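Diol-dehydratase (Roseburia inulinivorans, PDB 5I2A) probably acts as a B12-independent glycyl radical lyase that dehydrates 1,2-propanediol. Local coordinates at residues Lys183-Lys188 against Asp533-Gly538. Residues are numbered along the deposited sequence; the frame is centred on the assembly and turned at random.
Sequences KEKVRK and DCIKRG
Ile-535 reaches from the short helix 534-537 to the side of helix 171-190, where it meets Val-186 and Lys-185. Its side chain leaves the backbone toward the longer helix. CG1 lies anti to the carbonyl carbon (chi1 -77°), and the branch then runs on extended to carry its outermost methyl, CD1, across.

The tight part is the pair Ile-535 and Val-186, both buried. CD1 of Ile-535 lies 3.9 Å from CG2 of Val-186, and CG1 of Ile-535 is 4.1 Å from the same methyl. The two side chains meet at about a right angle. Val-186 offers one branch only: CG2 faces Ile-535, while CG1 stands anti to the backbone N (chi1 169°). Helix 200-233 closes in on Val-186 with Ile-210 and Leu-211.

The loose side is made by Lys-185, which is exposed. Its chain is extended and runs past the isoleucine at a slant. Its CE comes to 4.0 Å from CD1 of Ile-535, so the aliphatic part covers this flank of the methyl. The amine goes further and stays 6.6 Å from OD1 of Asp-533, too far for a salt bridge, so any attraction is probably weak and screened by solvent. That carboxylate has a closer, still long, partner in Lys-536, with NZ to OD1 at 3.8 Å.

The backbones come close here: the CA atoms of Val-186 and Ile-535 are 6.5 Å apart. Gly-538, at positive phi, ends the short helix as the C-prime residue of a Schellman motif. This small apolar contact joins a one-turn helix to helix 171-190, with the aliphatic chain of Lys-185 along its exposed edge. It lies about 30 Å from the chain centre, in the helical periphery around the β/α barrel of the glycyl radical enzyme (PFL-like) fold.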
loop_
_atom_site.group_PDB
_atom_site.type_symbol
_atom_site.label_atom_id
_atom_site.label_comp_id
_atom_site.label_asym_id
_atom_site.label_seq_id
_atom_site.Cartn_x
_atom_site.Cartn_y
_atom_site.Cartn_z
ATOM N N LYS A 183 18.814 2.587 17.725
ATOM C CA LYS A 183 17.932 3.745 17.840
ATOM C C LYS A 183 18.653 5.025 17.446
ATOM O O LYS A 183 18.091 5.877 16.753
ATOM C CB LYS A 183 17.389 3.877 19.258
ATOM C CG LYS A 183 16.382 2.818 19.618
ATOM C CD LYS A 183 15.636 3.178 20.879
ATOM C CE LYS A 183 16.539 3.188 22.096
ATOM N NZ LYS A 183 15.823 3.694 23.303
ATOM N N GLU A 184 19.907 5.147 17.867
ATOM C CA GLU A 184 20.675 6.331 17.517
ATOM C C GLU A 184 20.909 6.410 16.012
ATOM O O GLU A 184 20.891 7.483 15.432
ATOM C CB GLU A 184 22.012 6.365 18.264
ATOM C CG GLU A 184 22.610 7.772 18.356
ATOM C CD GLU A 184 21.546 8.878 18.431
ATOM O OE1 GLU A 184 20.786 8.915 19.431
ATOM O OE2 GLU A 184 21.462 9.702 17.483
ATOM N N LYS A 185 21.143 5.268 15.386
ATOM C CA LYS A 185 21.260 5.198 13.934
ATOM C C LYS A 185 19.956 5.672 13.272
ATOM O O LYS A 185 19.970 6.405 12.295
ATOM C CB LYS A 185 21.596 3.769 13.527
ATOM C CG LYS A 185 21.822 3.480 12.049
ATOM C CD LYS A 185 22.395 2.053 11.944
ATOM C CE LYS A 185 22.328 1.464 10.543
ATOM N NZ LYS A 185 22.805 0.052 10.565
ATOM N N VAL A 186 18.835 5.253 13.835
ATOM C CA VAL A 186 17.535 5.648 13.321
ATOM C C VAL A 186 17.344 7.155 13.458
ATOM O O VAL A 186 16.961 7.829 12.500
ATOM C CB VAL A 186 16.408 4.895 14.047
ATOM C CG1 VAL A 186 15.027 5.492 13.708
ATOM C CG2 VAL A 186 16.467 3.420 13.686
ATOM N N ARG A 187 17.637 7.683 14.643
ATOM C CA ARG A 187 17.483 9.107 14.892
ATOM C C ARG A 187 18.396 9.926 13.991
ATOM O O ARG A 187 18.010 10.985 13.517
ATOM C CB ARG A 187 17.736 9.423 16.368
ATOM C CG ARG A 187 16.672 8.804 17.255
ATOM C CD ARG A 187 16.541 9.467 18.607
ATOM N NE ARG A 187 15.362 8.973 19.315
ATOM C CZ ARG A 187 15.389 7.989 20.208
ATOM N NH1 ARG A 187 16.543 7.401 20.503
ATOM N NH2 ARG A 187 14.274 7.603 20.813
ATOM N N LYS A 188 19.591 9.422 13.720
ATOM C CA LYS A 188 20.480 10.110 12.805
ATOM C C LYS A 188 19.906 10.121 11.377
ATOM O O LYS A 188 20.033 11.118 10.667
ATOM C CB LYS A 188 21.867 9.493 12.801
ATOM C CG LYS A 188 22.905 10.417 12.178
ATOM C CD LYS A 188 23.725 11.120 13.263
ATOM C CE LYS A 188 24.306 12.454 12.790
ATOM N NZ LYS A 188 23.421 13.617 13.087
ATOM N N ASP A 533 19.183 -2.394 3.578
ATOM C CA ASP A 533 19.369 -0.986 3.930
ATOM C C ASP A 533 18.058 -0.348 4.369
ATOM O O ASP A 533 17.712 0.752 3.917
ATOM C CB ASP A 533 19.899 -0.202 2.726
ATOM C CG ASP A 533 21.345 0.227 2.881
ATOM O OD1 ASP A 533 21.809 0.394 4.029
ATOM O OD2 ASP A 533 22.013 0.396 1.845
ATOM N N CYS A 534 17.310 -1.044 5.214
ATOM C CA CYS A 534 15.947 -0.628 5.512
ATOM C C CYS A 534 15.872 0.771 6.135
ATOM O O CYS A 534 15.056 1.593 5.729
ATOM C CB CYS A 534 15.290 -1.669 6.410
ATOM S SG CYS A 534 15.141 -3.271 5.570
ATOM N N ILE A 535 16.751 1.048 7.089
ATOM C CA ILE A 535 16.744 2.331 7.785
ATOM C C ILE A 535 16.984 3.482 6.811
ATOM O O ILE A 535 16.223 4.441 6.772
ATOM C CB ILE A 535 17.801 2.347 8.919
ATOM C CG1 ILE A 535 17.280 1.554 10.116
ATOM C CG2 ILE A 535 18.157 3.777 9.328
ATOM C CD1 ILE A 535 18.347 1.189 11.116
ATOM N N LYS A 536 18.020 3.358 5.997
ATOM C CA LYS A 536 18.354 4.386 5.023
ATOM C C LYS A 536 17.272 4.579 3.955
ATOM O O LYS A 536 16.995 5.700 3.545
ATOM C CB LYS A 536 19.686 4.041 4.366
ATOM C CG LYS A 536 20.196 5.052 3.367
ATOM C CD LYS A 536 21.561 4.611 2.842
ATOM C CE LYS A 536 22.512 4.325 4.003
ATOM N NZ LYS A 536 23.775 3.658 3.574
ATOM N N ARG A 537 16.657 3.488 3.506
ATOM C CA ARG A 537 15.645 3.587 2.463
ATOM C C ARG A 537 14.295 3.991 3.020
ATOM O O ARG A 537 13.430 4.438 2.287
ATOM C CB ARG A 537 15.523 2.266 1.703
ATOM C CG ARG A 537 16.779 1.927 0.902
ATOM C CD ARG A 537 16.658 0.592 0.201
ATOM N NE ARG A 537 17.861 0.301 -0.563
ATOM C CZ ARG A 537 18.055 -0.818 -1.251
ATOM N NH1 ARG A 537 17.121 -1.766 -1.282
ATOM N NH2 ARG A 537 19.187 -0.986 -1.911
ATOM N N GLY A 538 14.124 3.830 4.322
ATOM C CA GLY A 538 12.874 4.171 4.960
ATOM C C GLY A 538 11.748 3.195 4.668
ATOM O O GLY A 538 10.591 3.584 4.676
#